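Local coordinates for protein N-acylglucosamine 2-epimerase (Marinomonas mediterranea, PDB 5X32) that catalyses the reversible isomerisation of D-mannose to D-fructose and, less efficiently, acts on D-lyxose, but cannot use D-glucose, at residues F35-D40 with S372-T377; R50-S55 with G94-L99; E254-L259 with P273-L278. All coordinates share one frame; numbering follows the deposited sequence.

How the contacts relate
Following the chain from its N terminus, the loop 35-40 comes first, and its partner 372-377 lies close to the C terminus, so contact 1 closes a loop that takes in nearly the whole (α/α)6 barrel. Contact 2 is nested inside it: 50-55 leads into helix 52-69 and is met by 94-99, closing a loop of two helices, 52-69 and 72-89. Contact 3, also nested, follows in series and closes the turn between helices 249-265 and 271-286. Contacts 1 and 2 touch, probably hydrogen-bonded, Gln36 OE1 to His51 N and Gly375 N to Ser54 OG. Contact 3 lies on the opposite side of the chain's centre from the other two.

Contact 1: residues F35-D40 with S372-T377; sequences FQFFKD and SPAGKT
Ser372 and Phe38 join their backbones in a single antiparallel bridge, a hydrogen-bonded pair. Phe38 N gives its hydrogen to Ser372 O at 2.9 Å, approaching from above the carbonyl plane, 54° out of it. The return bond, Ser372 N to Phe38 O at 3.1 Å, is almost straight, with 174° at the hydrogen. Ser372 O also receives the CA-H of Phe37, so two successive residues of 35-40 converge on one carbonyl. The Phe38 ring meets Ser372 with its edge: CD2 lies 3.7 Å from Ser372 O, and that oxygen sits near the ring plane.

Beyond the bridge, Ala374 covers a face of the Phe37 ring. Its backbone N rides 3.4 Å above the ring plane, displaced toward the rim, while its methyl CB sits by CZ and CE1 at the far end of the ring. The ring arrives there because Phe37 CG stands anti to its carbonyl carbon (chi1 -72°), which swings the phenyl over the Pro373-Ala374 peptide. That peptide opens a type II turn closed by Lys376 N on Pro373 O at 3.2 Å, with Gly375 at its positive-phi corner.

From the turn the extended Lys376 side chain runs back, and NZ bonds Ser372 OG at 3.0 Å; NZ also forms a salt bridge with Asp378. Ser372 OG is hydrogen-bonded in addition to Tyr23 OH, which ties the bridge to helix 9-23. The Phe38 ring packs on Phe22 and edge-to-face with Tyr23 of that helix, and on Phe58 of helix 52-69, while Phe37 and Ala374 reach Thr49 and His51 of strand 49-51.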
ATOM      1  N   PHE A  35      10.905  -6.170  14.432  1.00 47.18           N
ATOM      2  CA  PHE A  35      10.487  -7.540  14.168  1.00 50.98           C
ATOM      3  C   PHE A  35       9.335  -7.485  13.159  1.00 54.86           C
ATOM      4  O   PHE A  35       8.561  -6.513  13.115  1.00 51.59           O
ATOM      5  CB  PHE A  35      10.070  -8.255  15.462  1.00 58.91           C
ATOM      6  CG  PHE A  35      11.166  -8.312  16.517  1.00 54.23           C
ATOM      7  CD1 PHE A  35      12.276  -9.129  16.346  1.00 54.92           C
ATOM      8  CD2 PHE A  35      11.082  -7.533  17.659  1.00 50.72           C
ATOM      9  CE1 PHE A  35      13.282  -9.185  17.310  1.00 56.03           C
ATOM     10  CE2 PHE A  35      12.074  -7.577  18.617  1.00 57.42           C
ATOM     11  CZ  PHE A  35      13.182  -8.402  18.442  1.00 55.46           C
ATOM     12  N   GLN A  36       9.260  -8.489  12.295  1.00 54.71           N
ATOM     13  CA  GLN A  36       8.384  -8.381  11.146  1.00 50.33           C
ATOM     14  C   GLN A  36       7.477  -9.607  10.935  1.00 57.74           C
ATOM     15  O   GLN A  36       6.784  -9.725   9.913  1.00 51.28           O
ATOM     16  CB  GLN A  36       9.230  -8.107   9.896  1.00 46.12           C
ATOM     17  CG  GLN A  36       9.945  -6.756   9.941  1.00 50.68           C
ATOM     18  CD  GLN A  36      10.823  -6.482   8.719  1.00 51.93           C
ATOM     19  OE1 GLN A  36      10.940  -7.310   7.813  1.00 48.57           O
ATOM     20  NE2 GLN A  36      11.388  -5.287   8.664  1.00 46.89           N
ATOM     21  N   PHE A  37       7.423 -10.476  11.935  1.00 52.18           N
ATOM     22  CA  PHE A  37       6.646 -11.697  11.807  1.00 54.35           C
ATOM     23  C   PHE A  37       5.849 -11.951  13.081  1.00 58.90           C
ATOM     24  O   PHE A  37       6.385 -12.410  14.093  1.00 52.36           O
ATOM     25  CB  PHE A  37       7.554 -12.892  11.506  1.00 50.19           C
ATOM     26  CG  PHE A  37       8.123 -12.907  10.106  1.00 52.52           C
ATOM     27  CD1 PHE A  37       9.240 -12.145   9.781  1.00 49.88           C
ATOM     28  CD2 PHE A  37       7.570 -13.732   9.127  1.00 52.97           C
ATOM     29  CE1 PHE A  37       9.779 -12.185   8.502  1.00 50.79           C
ATOM     30  CE2 PHE A  37       8.099 -13.778   7.844  1.00 42.62           C
ATOM     31  CZ  PHE A  37       9.204 -13.013   7.531  1.00 54.25           C
ATOM     32  N   PHE A  38       4.546 -11.713  13.008  1.00 56.12           N
ATOM     33  CA  PHE A  38       3.731 -11.742  14.201  1.00 54.32           C
ATOM     34  C   PHE A  38       2.627 -12.773  14.105  1.00 57.19           C
ATOM     35  O   PHE A  38       1.948 -12.911  13.080  1.00 56.51           O
ATOM     36  CB  PHE A  38       3.136 -10.359  14.449  1.00 54.63           C
ATOM     37  CG  PHE A  38       4.163  -9.277  14.547  1.00 52.65           C
ATOM     38  CD1 PHE A  38       4.779  -8.993  15.750  1.00 54.05           C
ATOM     39  CD2 PHE A  38       4.536  -8.558  13.425  1.00 55.56           C
ATOM     40  CE1 PHE A  38       5.737  -8.009  15.843  1.00 51.14           C
ATOM     41  CE2 PHE A  38       5.494  -7.559  13.508  1.00 53.79           C
ATOM     42  CZ  PHE A  38       6.091  -7.290  14.722  1.00 58.62           C
ATOM     43  N   LYS A  39       2.439 -13.462  15.219  1.00 55.96           N
ATOM     44  CA  LYS A  39       1.370 -14.414  15.393  1.00 56.05           C
ATOM     45  C   LYS A  39       0.096 -13.640  15.707  1.00 53.86           C
ATOM     46  O   LYS A  39       0.162 -12.455  16.028  1.00 50.33           O
ATOM     47  CB  LYS A  39       1.744 -15.371  16.531  1.00 54.59           C
ATOM     48  CG  LYS A  39       1.627 -16.830  16.194  1.00 57.38           C
ATOM     49  CD  LYS A  39       2.716 -17.314  15.275  1.00 52.74           C
ATOM     50  CE  LYS A  39       2.250 -18.582  14.588  1.00 53.51           C
ATOM     51  NZ  LYS A  39       3.352 -19.289  13.909  1.00 56.18           N
ATOM     52  N   ASP A  40      -1.062 -14.284  15.612  1.00 51.49           N
ATOM     53  CA  ASP A  40      -2.306 -13.609  15.986  1.00 55.33           C
ATOM     54  C   ASP A  40      -2.240 -12.963  17.374  1.00 58.69           C
ATOM     55  O   ASP A  40      -2.750 -11.858  17.572  1.00 59.00           O
ATOM     56  CB  ASP A  40      -3.508 -14.560  15.939  1.00 60.02           C
ATOM     57  CG  ASP A  40      -3.931 -14.942  14.507  1.00 64.34           C
ATOM     58  OD1 ASP A  40      -3.626 -14.192  13.548  1.00 61.63           O
ATOM     59  OD2 ASP A  40      -4.618 -15.983  14.354  1.00 63.08           O
ATOM     60  N   SER A 372       0.593 -11.224  10.910  1.00 54.90           N
ATOM     61  CA  SER A 372       1.409 -10.359  10.063  1.00 50.48           C
ATOM     62  C   SER A 372       2.809 -10.892   9.754  1.00 54.85           C
ATOM     63  O   SER A 372       3.768 -10.543  10.426  1.00 54.68           O
ATOM     64  CB  SER A 372       1.553  -8.987  10.704  1.00 48.57           C
ATOM     65  OG  SER A 372       0.293  -8.416  10.957  1.00 47.48           O
ATOM     66  N   PRO A 373       2.944 -11.681   8.683  1.00 57.54           N
ATOM     67  CA  PRO A 373       4.271 -12.086   8.200  1.00 50.22           C
ATOM     68  C   PRO A 373       4.980 -10.876   7.587  1.00 52.35           C
ATOM     69  O   PRO A 373       4.389  -9.798   7.587  1.00 55.65           O
ATOM     70  CB  PRO A 373       3.952 -13.155   7.155  1.00 48.62           C
ATOM     71  CG  PRO A 373       2.580 -12.805   6.685  1.00 44.56           C
ATOM     72  CD  PRO A 373       1.853 -12.198   7.836  1.00 46.42           C
ATOM     73  N   ALA A 374       6.225 -11.009   7.139  1.00 54.79           N
ATOM     74  CA  ALA A 374       6.915  -9.860   6.542  1.00 56.06           C
ATOM     75  C   ALA A 374       6.092  -9.325   5.393  1.00 52.96           C
ATOM     76  O   ALA A 374       5.510 -10.094   4.628  1.00 58.32           O
ATOM     77  CB  ALA A 374       8.311 -10.223   6.059  1.00 54.68           C
ATOM     78  N   GLY A 375       6.021  -8.004   5.302  1.00 51.52           N
ATOM     79  CA  GLY A 375       5.208  -7.336   4.307  1.00 48.96           C
ATOM     80  C   GLY A 375       3.986  -6.659   4.903  1.00 48.85           C
ATOM     81  O   GLY A 375       3.609  -5.569   4.487  1.00 60.42           O
ATOM     82  N   LYS A 376       3.402  -7.249   5.928  1.00 40.23           N
ATOM     83  CA  LYS A 376       2.222  -6.663   6.531  1.00 44.74           C
ATOM     84  C   LYS A 376       2.524  -5.993   7.879  1.00 48.09           C
ATOM     85  O   LYS A 376       2.896  -6.652   8.849  1.00 47.79           O
ATOM     86  CB  LYS A 376       1.145  -7.736   6.713  1.00 45.08           C
ATOM     87  CG  LYS A 376      -0.100  -7.282   7.460  1.00 45.42           C
ATOM     88  CD  LYS A 376      -1.130  -8.414   7.559  1.00 44.07           C
ATOM     89  CE  LYS A 376      -2.424  -7.940   8.182  1.00 44.54           C
ATOM     90  NZ  LYS A 376      -2.318  -7.724   9.642  1.00 46.72           N
ATOM     91  N   THR A 377       2.351  -4.677   7.927  1.00 35.27           N
ATOM     92  CA  THR A 377       2.481  -3.938   9.164  1.00 45.78           C
ATOM     93  C   THR A 377       1.167  -3.272   9.505  1.00 48.89           C
ATOM     94  O   THR A 377       1.087  -2.469  10.447  1.00 50.23           O
ATOM     95  CB  THR A 377       3.552  -2.859   9.065  1.00 52.78           C
ATOM     96  OG1 THR A 377       3.034  -1.763   8.284  1.00 46.71           O
ATOM     97  CG2 THR A 377       4.846  -3.442   8.442  1.00 41.36           C
TER

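Contact 2: residues R50-S55 with G94-L99; sequences RHLVSS and GGYVWL
Trp98 O is held from several directions by residues 51 and 52. Leu52 N donates to it over 3.1 Å in a fairly straight bond, the His51 CA-H points at it as well, and the His51 imidazole lies against it, the oxygen sitting 3.6 Å above the ring plane over its centre.

The imidazole has two further jobs. In its own plane ND1 accepts the hydrogen of Val53 N at 2.9 Å, a capping bond from His51 at the N-cap of helix 52-69 that also helps fix the rotation of the ring. The neighbouring edge, CE1 and NE2, points at the face of the Trp98 indole: an edge-to-face pair, six-membered ring and imidazole centroids 4.3 Å apart and planes at 68°. Both side chains put CG anti to the backbone N (chi1 -166° in His51, -176° in Trp98), and they run side by side. Val53 CG2 reaches the indole at CH2, 3.9 Å away, while Leu52 CD2 packs against Tyr96 CB at 3.8 Å. Leu99 CD1 touches His51 CD2 and lies by Arg50 O.

His51 and Leu99 form an antiparallel non-hydrogen-bonded pair, where strand 49-51 edges the sheet. On the other flank of 99-101, Trp98 and Leu99 face Asp107 of strand 104-111 in a classic beta bulge. Strand end, side-chain N-cap and bulge come together where edge strand 49-51 runs into helix 52-69 of the (α/α)6 barrel.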
ATOM      1  N   ARG A  50      14.139 -10.177   7.916  1.00 48.80           N
ATOM      2  CA  ARG A  50      13.575  -8.870   7.686  1.00 54.44           C
ATOM      3  C   ARG A  50      13.537  -8.485   6.230  1.00 53.94           C
ATOM      4  O   ARG A  50      14.424  -8.821   5.431  1.00 51.84           O
ATOM      5  CB  ARG A  50      14.303  -7.817   8.509  1.00 55.29           C
ATOM      6  CG  ARG A  50      13.867  -7.930   9.945  1.00 57.32           C
ATOM      7  CD  ARG A  50      14.825  -7.367  10.919  1.00 64.31           C
ATOM      8  NE  ARG A  50      14.733  -8.100  12.177  1.00 60.14           N
ATOM      9  CZ  ARG A  50      14.879  -7.537  13.365  1.00 55.26           C
ATOM     10  NH1 ARG A  50      15.092  -6.231  13.451  1.00 57.23           N
ATOM     11  NH2 ARG A  50      14.784  -8.277  14.456  1.00 55.30           N
ATOM     12  N   HIS A  51      12.465  -7.772   5.911  1.00 50.33           N
ATOM     13  CA  HIS A  51      12.155  -7.411   4.543  1.00 53.99           C
ATOM     14  C   HIS A  51      12.031  -5.908   4.431  1.00 52.71           C
ATOM     15  O   HIS A  51      11.441  -5.252   5.296  1.00 52.24           O
ATOM     16  CB  HIS A  51      10.856  -8.079   4.096  1.00 52.40           C
ATOM     17  CG  HIS A  51      10.631  -8.042   2.621  1.00 53.22           C
ATOM     18  ND1 HIS A  51      10.408  -6.869   1.932  1.00 54.70           N
ATOM     19  CD2 HIS A  51      10.580  -9.037   1.705  1.00 55.37           C
ATOM     20  CE1 HIS A  51      10.259  -7.140   0.647  1.00 49.86           C
ATOM     21  NE2 HIS A  51      10.352  -8.447   0.483  1.00 53.08           N
ATOM     22  N   LEU A  52      12.553  -5.375   3.336  1.00 52.69           N
ATOM     23  CA  LEU A  52      12.552  -3.944   3.118  1.00 55.06           C
ATOM     24  C   LEU A  52      11.131  -3.369   3.221  1.00 48.75           C
ATOM     25  O   LEU A  52      10.942  -2.297   3.808  1.00 43.25           O
ATOM     26  CB  LEU A  52      13.141  -3.633   1.745  1.00 56.00           C
ATOM     27  CG  LEU A  52      13.262  -2.166   1.367  1.00 51.20           C
ATOM     28  CD1 LEU A  52      14.234  -1.459   2.342  1.00 49.96           C
ATOM     29  CD2 LEU A  52      13.688  -2.061  -0.068  1.00 41.74           C
ATOM     30  N   VAL A  53      10.138  -4.104   2.708  1.00 44.15           N
ATOM     31  CA  VAL A  53       8.757  -3.608   2.694  1.00 43.24           C
ATOM     32  C   VAL A  53       8.205  -3.439   4.121  1.00 48.96           C
ATOM     33  O   VAL A  53       7.547  -2.444   4.410  1.00 46.60           O
ATOM     34  CB  VAL A  53       7.825  -4.527   1.833  1.00 54.07           C
ATOM     35  CG1 VAL A  53       6.353  -4.093   1.908  1.00 49.61           C
ATOM     36  CG2 VAL A  53       8.278  -4.520   0.390  1.00 48.47           C
ATOM     37  N   SER A  54       8.516  -4.348   5.045  1.00 52.15           N
ATOM     38  CA  SER A  54       8.070  -4.113   6.422  1.00 51.30           C
ATOM     39  C   SER A  54       8.939  -3.068   7.126  1.00 49.28           C
ATOM     40  O   SER A  54       8.440  -2.294   7.958  1.00 45.92           O
ATOM     41  CB  SER A  54       8.061  -5.403   7.251  1.00 51.75           C
ATOM     42  OG  SER A  54       7.030  -6.293   6.852  1.00 62.04           O
ATOM     43  N   SER A  55      10.217  -3.005   6.758  1.00 46.51           N
ATOM     44  CA  SER A  55      11.114  -2.018   7.356  1.00 45.93           C
ATOM     45  C   SER A  55      10.642  -0.610   7.045  1.00 49.61           C
ATOM     46  O   SER A  55      10.659   0.249   7.922  1.00 54.27           O
ATOM     47  CB  SER A  55      12.565  -2.205   6.876  1.00 46.23           C
ATOM     48  OG  SER A  55      13.197  -3.287   7.538  1.00 46.84           O
ATOM     49  N   GLY A  94      23.950   2.274  -3.241  1.00 82.33           N
ATOM     50  CA  GLY A  94      22.781   3.137  -3.172  1.00 88.32           C
ATOM     51  C   GLY A  94      21.478   2.350  -3.184  1.00 81.12           C
ATOM     52  O   GLY A  94      20.406   2.910  -2.947  1.00 74.50           O
ATOM     53  N   GLY A  95      21.566   1.058  -3.502  1.00 75.97           N
ATOM     54  CA  GLY A  95      20.395   0.204  -3.552  1.00 75.19           C
ATOM     55  C   GLY A  95      20.080  -0.277  -2.150  1.00 72.39           C
ATOM     56  O   GLY A  95      20.866  -0.054  -1.232  1.00 66.99           O
ATOM     57  N   TYR A  96      18.935  -0.937  -1.981  1.00 73.65           N
ATOM     58  CA  TYR A  96      18.523  -1.405  -0.663  1.00 58.91           C
ATOM     59  C   TYR A  96      18.377  -2.907  -0.626  1.00 55.81           C
ATOM     60  O   TYR A  96      17.843  -3.516  -1.550  1.00 53.86           O
ATOM     61  CB  TYR A  96      17.214  -0.748  -0.239  1.00 49.60           C
ATOM     62  CG  TYR A  96      17.372   0.723   0.064  1.00 59.89           C
ATOM     63  CD1 TYR A  96      17.527   1.654  -0.965  1.00 57.88           C
ATOM     64  CD2 TYR A  96      17.366   1.187   1.373  1.00 56.44           C
ATOM     65  CE1 TYR A  96      17.672   3.002  -0.699  1.00 55.73           C
ATOM     66  CE2 TYR A  96      17.505   2.538   1.651  1.00 59.64           C
ATOM     67  CZ  TYR A  96      17.656   3.442   0.607  1.00 56.27           C
ATOM     68  OH  TYR A  96      17.792   4.788   0.872  1.00 55.30           O
ATOM     69  N   VAL A  97      18.881  -3.495   0.455  1.00 56.32           N
ATOM     70  CA  VAL A  97      18.764  -4.925   0.680  1.00 55.37           C
ATOM     71  C   VAL A  97      17.270  -5.303   0.767  1.00 53.94           C
ATOM     72  O   VAL A  97      16.502  -4.715   1.540  1.00 51.40           O
ATOM     73  CB  VAL A  97      19.528  -5.340   1.960  1.00 54.63           C
ATOM     74  CG1 VAL A  97      19.331  -6.822   2.265  1.00 49.71           C
ATOM     75  CG2 VAL A  97      21.010  -5.020   1.800  1.00 56.60           C
ATOM     76  N   TRP A  98      16.864  -6.252  -0.070  1.00 51.11           N
ATOM     77  CA  TRP A  98      15.468  -6.666  -0.181  1.00 54.30           C
ATOM     78  C   TRP A  98      15.130  -7.599   0.968  1.00 58.68           C
ATOM     79  O   TRP A  98      14.096  -7.444   1.634  1.00 56.90           O
ATOM     80  CB  TRP A  98      15.239  -7.323  -1.545  1.00 54.20           C
ATOM     81  CG  TRP A  98      13.841  -7.749  -1.892  1.00 58.72           C
ATOM     82  CD1 TRP A  98      13.380  -9.033  -2.056  1.00 54.68           C
ATOM     83  CD2 TRP A  98      12.718  -6.891  -2.134  1.00 56.76           C
ATOM     84  NE1 TRP A  98      12.059  -9.017  -2.403  1.00 54.92           N
ATOM     85  CE2 TRP A  98      11.623  -7.717  -2.454  1.00 55.80           C
ATOM     86  CE3 TRP A  98      12.536  -5.506  -2.120  1.00 51.61           C
ATOM     87  CZ2 TRP A  98      10.364  -7.204  -2.744  1.00 46.72           C
ATOM     88  CZ3 TRP A  98      11.283  -5.003  -2.402  1.00 52.22           C
ATOM     89  CH2 TRP A  98      10.212  -5.853  -2.708  1.00 55.30           C
ATOM     90  N   LEU A  99      16.024  -8.547   1.234  1.00 58.47           N
ATOM     91  CA  LEU A  99      15.763  -9.482   2.321  1.00 54.80           C
ATOM     92  C   LEU A  99      17.033  -9.832   3.095  1.00 55.11           C
ATOM     93  O   LEU A  99      18.089 -10.071   2.499  1.00 51.70           O
ATOM     94  CB  LEU A  99      15.138 -10.756   1.763  1.00 52.71           C
ATOM     95  CG  LEU A  99      14.373 -11.581   2.788  1.00 55.99           C
ATOM     96  CD1 LEU A  99      13.083 -10.854   3.174  1.00 55.03           C
ATOM     97  CD2 LEU A  99      14.104 -12.971   2.273  1.00 59.10           C
TER

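Contact 3: residues E254-L259 with P273-L278; sequences EWAKLL and PKAKYL
The segments 254-259 and 273-278, of helices 249-265 and 271-286, run antiparallel, their axes 8.4 Å apart at closest approach and 163° apart in direction, and they come nearest at Ala256 and Ala275, whose CA atoms lie 4.0 Å from each other. Two alanines let the backbones draw together. Their methyls pass each other at 3.9 Å between the CB atoms, and each lies against the partner's backbone: Ala256 CB on Ala275 O at 3.6 Å, Ala275 CB on Ala256 O at 3.7 Å. No hydrogen bond crosses the pair.

Leucines fill in on both sides of this close point. Leu259 CG stands anti to its carbonyl carbon (chi1 -62°), which sends CD1 across to the other helix, where it rests against both Ala275 N and Lys274 CG, 3.8 Å from the latter. Only the aliphatic base of Lys274 takes part; its chain bends at chi2 and NZ goes on to Asn217 O. From the 273-278 side, Leu278 CD1 reaches Trp255 CB at 4.2 Å, while the indole beyond leads away and carries Leu258 CD1 over one face.

The Trp255 and His251 side chains are about 5 Å apart, and His251 probably donates and accepts protons in catalysis, as in related enzymes. Around the pair, Trp255 and Leu259 pack on Cys207 of helix 193-212, Trp255 and Leu258 meet Met177 of helix 173-190, and Ala256 touches Ala320 of helix 311-328.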
ATOM      1  N   GLU A 254      -7.764   0.459  -5.402  1.00 52.83           N
ATOM      2  CA  GLU A 254      -6.618   1.212  -4.904  1.00 55.04           C
ATOM      3  C   GLU A 254      -6.341   2.337  -5.892  1.00 51.33           C
ATOM      4  O   GLU A 254      -6.200   3.500  -5.509  1.00 51.45           O
ATOM      5  CB  GLU A 254      -5.405   0.298  -4.746  1.00 54.79           C
ATOM      6  CG  GLU A 254      -4.095   0.996  -4.461  1.00 58.51           C
ATOM      7  CD  GLU A 254      -3.270   0.270  -3.425  1.00 63.09           C
ATOM      8  OE1 GLU A 254      -3.017  -0.947  -3.604  1.00 60.55           O
ATOM      9  OE2 GLU A 254      -2.847   0.926  -2.449  1.00 72.74           O
ATOM     10  N   TRP A 255      -6.359   2.000  -7.175  1.00 50.06           N
ATOM     11  CA  TRP A 255      -6.221   3.024  -8.199  1.00 52.32           C
ATOM     12  C   TRP A 255      -7.324   4.081  -8.158  1.00 53.34           C
ATOM     13  O   TRP A 255      -7.034   5.260  -8.279  1.00 54.98           O
ATOM     14  CB  TRP A 255      -6.187   2.402  -9.581  1.00 52.89           C
ATOM     15  CG  TRP A 255      -4.824   2.010 -10.021  1.00 50.84           C
ATOM     16  CD1 TRP A 255      -4.389   0.760 -10.329  1.00 46.53           C
ATOM     17  CD2 TRP A 255      -3.709   2.887 -10.213  1.00 45.36           C
ATOM     18  NE1 TRP A 255      -3.075   0.806 -10.715  1.00 47.22           N
ATOM     19  CE2 TRP A 255      -2.633   2.100 -10.649  1.00 49.43           C
ATOM     20  CE3 TRP A 255      -3.522   4.266 -10.073  1.00 46.73           C
ATOM     21  CZ2 TRP A 255      -1.376   2.640 -10.936  1.00 57.81           C
ATOM     22  CZ3 TRP A 255      -2.277   4.810 -10.374  1.00 54.86           C
ATOM     23  CH2 TRP A 255      -1.219   3.997 -10.794  1.00 56.32           C
ATOM     24  N   ALA A 256      -8.578   3.674  -8.003  1.00 48.74           N
ATOM     25  CA  ALA A 256      -9.648   4.650  -7.802  1.00 51.83           C
ATOM     26  C   ALA A 256      -9.263   5.666  -6.724  1.00 51.37           C
ATOM     27  O   ALA A 256      -9.392   6.892  -6.898  1.00 52.19           O
ATOM     28  CB  ALA A 256     -10.945   3.943  -7.431  1.00 47.23           C
ATOM     29  N   LYS A 257      -8.767   5.147  -5.608  1.00 49.66           N
ATOM     30  CA  LYS A 257      -8.351   6.013  -4.513  1.00 53.78           C
ATOM     31  C   LYS A 257      -7.245   6.975  -4.948  1.00 56.61           C
ATOM     32  O   LYS A 257      -7.315   8.181  -4.687  1.00 58.52           O
ATOM     33  CB  LYS A 257      -7.868   5.196  -3.318  1.00 53.72           C
ATOM     34  CG  LYS A 257      -7.230   6.066  -2.230  1.00 58.19           C
ATOM     35  CD  LYS A 257      -6.859   5.255  -1.028  1.00 53.84           C
ATOM     36  CE  LYS A 257      -5.949   4.119  -1.441  1.00 52.85           C
ATOM     37  NZ  LYS A 257      -4.501   4.414  -1.326  1.00 57.64           N
ATOM     38  N   LEU A 258      -6.207   6.437  -5.579  1.00 54.29           N
ATOM     39  CA  LEU A 258      -5.104   7.277  -6.032  1.00 54.61           C
ATOM     40  C   LEU A 258      -5.598   8.378  -6.998  1.00 55.50           C
ATOM     41  O   LEU A 258      -5.233   9.538  -6.850  1.00 58.03           O
ATOM     42  CB  LEU A 258      -4.016   6.406  -6.673  1.00 48.25           C
ATOM     43  CG  LEU A 258      -3.339   5.499  -5.622  1.00 56.48           C
ATOM     44  CD1 LEU A 258      -2.427   4.455  -6.248  1.00 54.01           C
ATOM     45  CD2 LEU A 258      -2.557   6.308  -4.571  1.00 50.68           C
ATOM     46  N   LEU A 259      -6.462   8.030  -7.942  1.00 49.23           N
ATOM     47  CA  LEU A 259      -7.030   9.017  -8.862  1.00 56.67           C
ATOM     48  C   LEU A 259      -7.765  10.125  -8.125  1.00 57.55           C
ATOM     49  O   LEU A 259      -7.644  11.284  -8.488  1.00 60.08           O
ATOM     50  CB  LEU A 259      -7.996   8.370  -9.848  1.00 45.86           C
ATOM     51  CG  LEU A 259      -7.344   7.322 -10.749  1.00 52.48           C
ATOM     52  CD1 LEU A 259      -8.333   6.770 -11.787  1.00 49.21           C
ATOM     53  CD2 LEU A 259      -6.046   7.822 -11.374  1.00 48.57           C
ATOM     54  N   PRO A 273     -14.509  10.067 -13.397  1.00 58.24           N
ATOM     55  CA  PRO A 273     -15.189   8.980 -14.111  1.00 52.97           C
ATOM     56  C   PRO A 273     -14.392   7.667 -14.138  1.00 51.56           C
ATOM     57  O   PRO A 273     -14.992   6.588 -14.117  1.00 53.40           O
ATOM     58  CB  PRO A 273     -15.358   9.535 -15.528  1.00 49.55           C
ATOM     59  CG  PRO A 273     -15.391  10.992 -15.342  1.00 50.16           C
ATOM     60  CD  PRO A 273     -14.486  11.305 -14.199  1.00 52.54           C
ATOM     61  N   LYS A 274     -13.068   7.744 -14.218  1.00 49.98           N
ATOM     62  CA  LYS A 274     -12.282   6.517 -14.251  1.00 50.94           C
ATOM     63  C   LYS A 274     -12.316   5.814 -12.880  1.00 55.03           C
ATOM     64  O   LYS A 274     -12.530   4.595 -12.811  1.00 52.00           O
ATOM     65  CB  LYS A 274     -10.853   6.799 -14.706  1.00 45.83           C
ATOM     66  CG  LYS A 274     -10.036   5.538 -14.942  1.00 48.28           C
ATOM     67  CD  LYS A 274     -10.629   4.667 -16.066  1.00 56.44           C
ATOM     68  CE  LYS A 274      -9.640   3.587 -16.543  1.00 54.05           C
ATOM     69  NZ  LYS A 274     -10.179   2.552 -17.487  1.00 53.37           N
ATOM     70  N   ALA A 275     -12.115   6.574 -11.801  1.00 46.96           N
ATOM     71  CA  ALA A 275     -12.247   6.043 -10.442  1.00 55.16           C
ATOM     72  C   ALA A 275     -13.615   5.368 -10.265  1.00 56.77           C
ATOM     73  O   ALA A 275     -13.739   4.252  -9.724  1.00 53.01           O
ATOM     74  CB  ALA A 275     -12.048   7.159  -9.395  1.00 52.86           C
ATOM     75  N   LYS A 276     -14.637   6.072 -10.733  1.00 52.23           N
ATOM     76  CA  LYS A 276     -16.001   5.620 -10.618  1.00 48.95           C
ATOM     77  C   LYS A 276     -16.145   4.293 -11.371  1.00 47.64           C
ATOM     78  O   LYS A 276     -16.689   3.309 -10.853  1.00 48.76           O
ATOM     79  CB  LYS A 276     -16.936   6.700 -11.162  1.00 42.97           C
ATOM     80  CG  LYS A 276     -18.268   6.705 -10.502  1.00 57.05           C
ATOM     81  CD  LYS A 276     -19.360   7.533 -11.181  1.00 60.49           C
ATOM     82  CE  LYS A 276     -19.158   9.038 -11.118  1.00 67.99           C
ATOM     83  NZ  LYS A 276     -20.489   9.695 -11.422  1.00 58.38           N
ATOM     84  N   TYR A 277     -15.551   4.238 -12.556  1.00 51.37           N
ATOM     85  CA  TYR A 277     -15.675   3.063 -13.423  1.00 55.85           C
ATOM     86  C   TYR A 277     -14.982   1.818 -12.846  1.00 55.10           C
ATOM     87  O   TYR A 277     -15.614   0.759 -12.694  1.00 49.22           O
ATOM     88  CB  TYR A 277     -15.102   3.390 -14.806  1.00 44.27           C
ATOM     89  CG  TYR A 277     -15.090   2.228 -15.766  1.00 48.28           C
ATOM     90  CD1 TYR A 277     -13.919   1.506 -16.020  1.00 45.49           C
ATOM     91  CD2 TYR A 277     -16.245   1.858 -16.435  1.00 50.23           C
ATOM     92  CE1 TYR A 277     -13.912   0.437 -16.914  1.00 48.17           C
ATOM     93  CE2 TYR A 277     -16.253   0.801 -17.326  1.00 51.17           C
ATOM     94  CZ  TYR A 277     -15.092   0.095 -17.568  1.00 56.13           C
ATOM     95  OH  TYR A 277     -15.145  -0.953 -18.458  1.00 55.61           O
ATOM     96  N   LEU A 278     -13.698   1.977 -12.500  1.00 54.47           N
ATOM     97  CA  LEU A 278     -12.889   0.922 -11.894  1.00 50.79           C
ATOM     98  C   LEU A 278     -13.534   0.408 -10.627  1.00 53.71           C
ATOM     99  O   LEU A 278     -13.659  -0.802 -10.445  1.00 56.64           O
ATOM    100  CB  LEU A 278     -11.475   1.411 -11.592  1.00 51.54           C
ATOM    101  CG  LEU A 278     -10.615   1.654 -12.830  1.00 54.36           C
ATOM    102  CD1 LEU A 278      -9.283   2.269 -12.447  1.00 47.39           C
ATOM    103  CD2 LEU A 278     -10.403   0.339 -13.566  1.00 55.19           C
TER